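Local coordinates for protein putative Acetyltransferase from the GNAT family (Novosphingobium aromaticivorans DSM 12444, PDB 3EC4) that probably transfers an acyl group from acyl-coenzyme A to an acceptor that is not known, by analogy with GNAT-family acetyltransferases, at residues L143-G148 with R172-R177; K181-M186 with L211-R216; G38-A43 with P121-S126. All coordinates share one frame; numbering follows the deposited sequence.

Interaction 1: L143-G148 with R172-R177; sequences LAAMAG and RGLAAR
No flat side chain takes part where Ala144 and Ala145 meet Leu174: the three touch by methyl and methylene groups. CB and the CD1 branch of Leu174 lie along the two alanines: its CD1 is 3.9 Å from Ala144 CB, while Leu174 CB sits at the same distance from Ala145 CB. Leu174 CD1 also comes within 4.1 Å of Ala145 CB, which places that methyl over the pair. With chi2 at -177° this branch runs on, extended, from the helix backbone, and reaches Ala144 beyond Ala145. Consecutive strand residues normally point to opposite sides, yet both CB atoms here turn toward the helix. Ala144 has near-helical backbone angles (-77°/-35°), and it and Ala145 both make backbone hydrogen bonds with Val137 of strand 134-139, consistent with a classic beta bulge. Ile139 of that strand also packs on Ala144 and Leu174. Gly173 is the N-cap residue of helix 174-188, which follows strand 157-165. Segment Arg172-Arg177 fits the end of the R/Q-x-x-G-x-G/A signature, which in relatives binds the coenzyme A pyrophosphate; here the contact packs the start of the following helix on the sheet of the GNAT fold.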
# COMPACT_ATOMS: atom_id res chain seq x y z
N LEU A 143 13.27 1.34 -16.82
CA LEU A 143 12.02 1.00 -16.12
C LEU A 143 11.19 2.26 -16.03
O LEU A 143 11.47 3.11 -15.22
CB LEU A 143 12.31 0.45 -14.72
CG LEU A 143 11.10 0.04 -13.85
CD1 LEU A 143 10.30 -1.04 -14.58
CD2 LEU A 143 11.53 -0.36 -12.46
N ALA A 144 10.16 2.37 -16.86
CA ALA A 144 9.37 3.61 -16.97
C ALA A 144 8.39 3.80 -15.82
O ALA A 144 8.11 4.90 -15.40
CB ALA A 144 8.66 3.62 -18.27
N ALA A 145 7.84 2.69 -15.34
CA ALA A 145 6.69 2.71 -14.44
C ALA A 145 6.55 1.33 -13.86
O ALA A 145 6.98 0.35 -14.47
CB ALA A 145 5.39 3.07 -15.18
N MSE A 146 5.92 1.26 -12.71
CA MSE A 146 5.65 -0.01 -12.05
C MSE A 146 4.38 0.04 -11.21
O MSE A 146 3.83 1.12 -10.91
CB MSE A 146 6.83 -0.44 -11.19
CG MSE A 146 6.97 0.39 -9.98
SE MSE A 146 8.49 -0.16 -8.89
CE MSE A 146 8.40 1.18 -7.57
N ALA A 147 3.93 -1.15 -10.80
CA ALA A 147 2.85 -1.30 -9.83
C ALA A 147 2.93 -2.70 -9.25
O ALA A 147 3.45 -3.62 -9.88
CB ALA A 147 1.45 -1.09 -10.45
N GLY A 148 2.37 -2.85 -8.06
CA GLY A 148 2.46 -4.10 -7.36
C GLY A 148 1.32 -4.38 -6.41
O GLY A 148 0.28 -3.68 -6.40
N ARG A 172 1.22 8.85 -20.67
CA ARG A 172 1.18 7.82 -21.74
C ARG A 172 0.28 6.62 -21.41
O ARG A 172 0.29 5.64 -22.13
CB ARG A 172 2.56 7.25 -21.99
CG ARG A 172 3.60 8.29 -22.26
CD ARG A 172 4.84 7.64 -22.79
NE ARG A 172 5.94 8.59 -22.72
CZ ARG A 172 7.10 8.45 -23.34
NH1 ARG A 172 7.34 7.40 -24.10
NH2 ARG A 172 8.04 9.38 -23.17
N GLY A 173 -0.46 6.68 -20.32
CA GLY A 173 -1.35 5.57 -19.95
C GLY A 173 -0.69 4.39 -19.26
O GLY A 173 -1.27 3.30 -19.16
N LEU A 174 0.50 4.60 -18.74
CA LEU A 174 1.24 3.44 -18.18
C LEU A 174 0.62 2.95 -16.90
O LEU A 174 0.47 1.71 -16.71
CB LEU A 174 2.71 3.76 -17.98
CG LEU A 174 3.41 4.12 -19.29
CD1 LEU A 174 4.91 4.36 -19.05
CD2 LEU A 174 3.14 3.10 -20.38
N ALA A 175 0.28 3.88 -16.01
CA ALA A 175 -0.32 3.53 -14.71
C ALA A 175 -1.57 2.68 -14.86
O ALA A 175 -1.69 1.65 -14.20
CB ALA A 175 -0.63 4.80 -13.89
N ALA A 176 -2.48 3.07 -15.75
CA ALA A 176 -3.70 2.34 -16.00
C ALA A 176 -3.40 0.91 -16.46
O ALA A 176 -3.92 -0.05 -15.89
CB ALA A 176 -4.54 3.05 -17.02
N ARG A 177 -2.49 0.78 -17.42
CA ARG A 177 -2.12 -0.53 -17.92
C ARG A 177 -1.49 -1.43 -16.85
O ARG A 177 -1.81 -2.61 -16.77
CB ARG A 177 -1.23 -0.41 -19.14
CG ARG A 177 -1.96 0.15 -20.36
CD ARG A 177 -0.97 0.62 -21.36
NE ARG A 177 -0.13 -0.48 -21.82
CZ ARG A 177 1.01 -0.32 -22.48
NH1 ARG A 177 1.44 0.90 -22.82
NH2 ARG A 177 1.71 -1.37 -22.81

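Interaction 2: K181-M186 with L211-R216; sequences KVIAGM and LGFRAR
Ile183 faces Leu211 and Phe213 in a side-chain conformation that is uncommon within a helix: CG1 lies between the backbone N and the carbonyl carbon (chi1 68°), the crowded position. This choice splits the two branches between different partners. The CG1 arm, fully extended beyond CB, carries CD1 to within 3.8 Å of the backbone O of Leu211, so a methyl group rests against a carbonyl oxygen. The other branch, CG2, approaches the far end of the Phe213 ring, 4.0 Å from CZ, and the two side chains meet at an oblique angle. It is the end of the Phe213 ring, rather than its CB, that comes close to Ile183. Leu211 contributes more loosely, since Leu211 CB stays 5.1 Å from Ile183 CD1, though its side chain also packs on Ile179 and Arg180 further back in helix 174-188. Between Leu211 and Phe213, Gly212, with positive phi (101°), is the C-prime residue of a Schellman motif that ends helix 202-210. The chain thus turns from the last helix of the GNAT fold into the long strand 214-226, and Phe213 is delivered at the turn to the interior. There its ring also meets Pro193 and Leu195 of strand 192-198. Pro193 touches Ile183 as well, while Val160 of strand 157-165 packs on Ile183 from the sheet.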
# COMPACT_ATOMS: atom_id res chain seq x y z
N LYS A 181 -2.90 -5.03 -15.11
CA LYS A 181 -2.13 -6.27 -15.00
C LYS A 181 -2.16 -6.80 -13.58
O LYS A 181 -2.39 -7.98 -13.33
CB LYS A 181 -0.70 -6.04 -15.44
CG LYS A 181 0.11 -7.32 -15.50
CD LYS A 181 -0.35 -8.29 -16.58
CE LYS A 181 0.58 -9.48 -16.62
NZ LYS A 181 0.16 -10.46 -17.58
N VAL A 182 -1.93 -5.94 -12.61
CA VAL A 182 -1.98 -6.38 -11.22
C VAL A 182 -3.36 -7.02 -10.84
O VAL A 182 -3.41 -8.09 -10.20
CB VAL A 182 -1.63 -5.19 -10.25
CG1 VAL A 182 -1.96 -5.63 -8.76
CG2 VAL A 182 -0.16 -4.77 -10.37
N ILE A 183 -4.47 -6.36 -11.20
CA ILE A 183 -5.81 -6.83 -10.83
C ILE A 183 -6.24 -8.11 -11.58
O ILE A 183 -6.98 -8.89 -11.03
CB ILE A 183 -6.88 -5.72 -10.87
CG1 ILE A 183 -7.17 -5.24 -12.29
CG2 ILE A 183 -6.50 -4.57 -9.92
CD1 ILE A 183 -8.29 -4.13 -12.36
N ALA A 184 -5.68 -8.32 -12.78
CA ALA A 184 -5.86 -9.55 -13.53
C ALA A 184 -5.31 -10.74 -12.73
O ALA A 184 -5.93 -11.81 -12.68
CB ALA A 184 -5.19 -9.42 -14.86
N GLY A 185 -4.15 -10.55 -12.11
CA GLY A 185 -3.51 -11.63 -11.35
C GLY A 185 -4.33 -11.94 -10.11
O GLY A 185 -4.57 -13.10 -9.77
N MSE A 186 -4.77 -10.87 -9.43
CA MSE A 186 -5.68 -11.01 -8.28
C MSE A 186 -6.96 -11.78 -8.68
O MSE A 186 -7.32 -12.81 -8.08
CB MSE A 186 -6.02 -9.65 -7.70
CG MSE A 186 -4.78 -9.00 -7.07
SE MSE A 186 -5.23 -7.20 -6.56
CE MSE A 186 -3.56 -6.70 -5.75
N LEU A 211 -11.23 1.99 -13.88
CA LEU A 211 -10.61 0.67 -13.85
C LEU A 211 -11.41 -0.30 -12.99
O LEU A 211 -10.94 -1.39 -12.68
CB LEU A 211 -9.18 0.79 -13.30
CG LEU A 211 -8.18 1.46 -14.25
CD1 LEU A 211 -6.90 1.73 -13.39
CD2 LEU A 211 -7.93 0.60 -15.42
N GLY A 212 -12.63 0.07 -12.62
CA GLY A 212 -13.51 -0.91 -11.93
C GLY A 212 -13.60 -0.76 -10.43
O GLY A 212 -14.27 -1.57 -9.76
N PHE A 213 -12.90 0.23 -9.87
CA PHE A 213 -12.93 0.44 -8.41
C PHE A 213 -14.08 1.36 -8.04
O PHE A 213 -14.37 2.32 -8.73
CB PHE A 213 -11.66 1.04 -7.86
CG PHE A 213 -10.49 0.12 -7.92
CD1 PHE A 213 -9.79 -0.06 -9.10
CD2 PHE A 213 -10.11 -0.61 -6.79
CE1 PHE A 213 -8.70 -0.91 -9.14
CE2 PHE A 213 -9.00 -1.45 -6.82
CZ PHE A 213 -8.31 -1.60 -7.98
N ARG A 214 -14.72 1.07 -6.93
CA ARG A 214 -15.78 1.93 -6.42
C ARG A 214 -15.39 2.33 -5.01
O ARG A 214 -14.67 1.58 -4.33
CB ARG A 214 -17.14 1.21 -6.43
CG ARG A 214 -17.31 0.04 -5.42
CD ARG A 214 -18.61 -0.77 -5.70
NE ARG A 214 -18.69 -1.95 -4.83
CZ ARG A 214 -18.91 -1.91 -3.52
NH1 ARG A 214 -19.14 -0.77 -2.92
NH2 ARG A 214 -18.92 -3.02 -2.81
N ALA A 215 -15.88 3.50 -4.58
CA ALA A 215 -15.67 4.00 -3.24
C ALA A 215 -16.28 3.06 -2.25
O ALA A 215 -17.45 2.68 -2.37
CB ALA A 215 -16.29 5.40 -3.09
N ARG A 216 -15.50 2.65 -1.28
CA ARG A 216 -16.00 1.82 -0.21
C ARG A 216 -16.25 2.68 1.04
O ARG A 216 -17.37 2.72 1.54
CB ARG A 216 -15.06 0.68 0.11
CG ARG A 216 -15.74 -0.35 0.97
CD ARG A 216 -14.83 -1.28 1.64
NE ARG A 216 -15.49 -1.76 2.85
CZ ARG A 216 -15.13 -1.50 4.11
NH1 ARG A 216 -14.04 -0.80 4.43
NH2 ARG A 216 -15.88 -2.01 5.06

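Interaction 3: G38-A43 with P121-S126; sequences GPFAAA and PGPWAS
Pro39 and Pro123 press ring against ring, the two side chains crossing at about a right angle. Their closest atoms, Pro39 CD and Pro123 CB, are 3.4 Å apart, tighter than an ordinary carbon-carbon contact. Pro39 CG, the puckered atom of its C-gamma endo ring, lies 3.8 Å from both Pro123 CB and Pro123 CG, the latter the puckered atom of a C-gamma exo ring, so a two-carbon side of one ring meets a two-carbon side of the other. Phe40 adds its ring from the next position: with CG anti to its carbonyl carbon (chi1 -68°) the end of the phenyl ring comes near Pro123, CZ lying 3.9 Å from Pro123 CG. Gly38 brings the backbone close on the other flank, its N being 4.3 Å from Ala125 CB. Trp124, between Pro123 and Ala125 in sequence, points away; its NE1 is hydrogen-bonded to Thr113 OG1 and its ring packs on Met112 and Ala116. The contact therefore ties the N-terminal part of the chain to the loop that follows helix 109-118. On the N-terminal side, Phe40 is also packed against Val12 of helix 11-17 and against Trp63 and Val65 of strand 61-66.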
# COMPACT_ATOMS: atom_id res chain seq x y z
N GLY A 38 7.91 -2.25 5.28
CA GLY A 38 7.24 -0.96 5.33
C GLY A 38 7.05 -0.47 6.75
O GLY A 38 7.46 -1.14 7.69
N PRO A 39 6.47 0.74 6.88
CA PRO A 39 6.42 1.40 8.19
C PRO A 39 5.12 1.20 9.02
O PRO A 39 4.89 1.93 9.99
CB PRO A 39 6.53 2.86 7.77
CG PRO A 39 5.68 2.89 6.53
CD PRO A 39 5.97 1.61 5.82
N PHE A 40 4.32 0.21 8.66
CA PHE A 40 2.93 0.16 9.13
C PHE A 40 2.84 -0.54 10.49
O PHE A 40 3.60 -1.47 10.76
CB PHE A 40 2.03 -0.53 8.12
CG PHE A 40 1.85 0.26 6.86
CD1 PHE A 40 1.05 1.38 6.86
CD2 PHE A 40 2.56 -0.08 5.72
CE1 PHE A 40 0.91 2.13 5.73
CE2 PHE A 40 2.43 0.69 4.59
CZ PHE A 40 1.62 1.78 4.60
N ALA A 41 1.91 -0.07 11.32
CA ALA A 41 1.66 -0.71 12.64
C ALA A 41 0.22 -0.50 13.04
O ALA A 41 -0.49 0.32 12.47
CB ALA A 41 2.62 -0.16 13.75
N ALA A 42 -0.23 -1.28 14.03
CA ALA A 42 -1.59 -1.20 14.52
C ALA A 42 -1.62 -1.73 15.95
O ALA A 42 -0.80 -2.59 16.34
CB ALA A 42 -2.56 -2.00 13.62
N ALA A 43 -2.58 -1.24 16.72
CA ALA A 43 -2.78 -1.66 18.13
C ALA A 43 -4.18 -2.25 18.34
O ALA A 43 -5.15 -1.87 17.67
CB ALA A 43 -2.57 -0.45 19.08
N PRO A 121 5.11 6.51 -4.69
CA PRO A 121 4.54 5.16 -4.68
C PRO A 121 3.95 4.77 -3.32
O PRO A 121 3.43 3.62 -3.16
CB PRO A 121 5.78 4.26 -4.94
CG PRO A 121 6.90 5.00 -4.33
CD PRO A 121 6.57 6.50 -4.42
N GLY A 122 4.04 5.68 -2.36
CA GLY A 122 3.89 5.32 -0.95
C GLY A 122 5.23 4.90 -0.34
O GLY A 122 6.30 5.07 -0.98
N PRO A 123 5.19 4.34 0.89
CA PRO A 123 6.43 3.93 1.54
C PRO A 123 7.17 2.91 0.66
O PRO A 123 6.58 2.16 -0.11
CB PRO A 123 5.95 3.24 2.80
CG PRO A 123 4.61 3.76 3.03
CD PRO A 123 4.02 4.00 1.69
N TRP A 124 8.47 2.92 0.76
CA TRP A 124 9.27 1.99 0.03
C TRP A 124 10.51 1.75 0.89
O TRP A 124 11.31 2.68 1.11
CB TRP A 124 9.65 2.57 -1.32
CG TRP A 124 10.33 1.60 -2.16
CD1 TRP A 124 11.68 1.37 -2.26
CD2 TRP A 124 9.69 0.64 -3.00
NE1 TRP A 124 11.91 0.35 -3.16
CE2 TRP A 124 10.71 -0.13 -3.61
CE3 TRP A 124 8.36 0.35 -3.30
CZ2 TRP A 124 10.42 -1.16 -4.52
CZ3 TRP A 124 8.09 -0.66 -4.20
CH2 TRP A 124 9.12 -1.42 -4.77
N ALA A 125 10.62 0.54 1.39
CA ALA A 125 11.77 0.12 2.14
C ALA A 125 12.55 -0.89 1.32
O ALA A 125 12.13 -1.28 0.22
CB ALA A 125 11.35 -0.46 3.50
N SER A 126 13.69 -1.30 1.88
CA SER A 126 14.59 -2.20 1.16
C SER A 126 13.90 -3.45 0.62
O SER A 126 14.25 -3.93 -0.47
CB SER A 126 15.71 -2.63 2.11
OG SER A 126 15.18 -3.26 3.24

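Along the chain the contacts close in series, interaction 3 first, then interaction 1, then interaction 2. Interactions 1 and 2 have centres 14 Å apart and share helix 174-188, its first turn in one and its second half in the other. They touch directly: Val182 CG2 packs 3.8 Å from Ala147 O. Interaction 3 lies about 21 Å, centre to centre, from each. It still meets interaction 1 through Met146 CE, 3.9 Å from Trp124 CZ3, whereas its nearest atoms to interaction 2 are about 11 Å off. Interaction 1 thus packs the helix start on strand 142-149, interaction 2 packs its later part against the turn leading into strand 214-226, and interaction 3 joins the N-terminal part to the loop after helix 109-118.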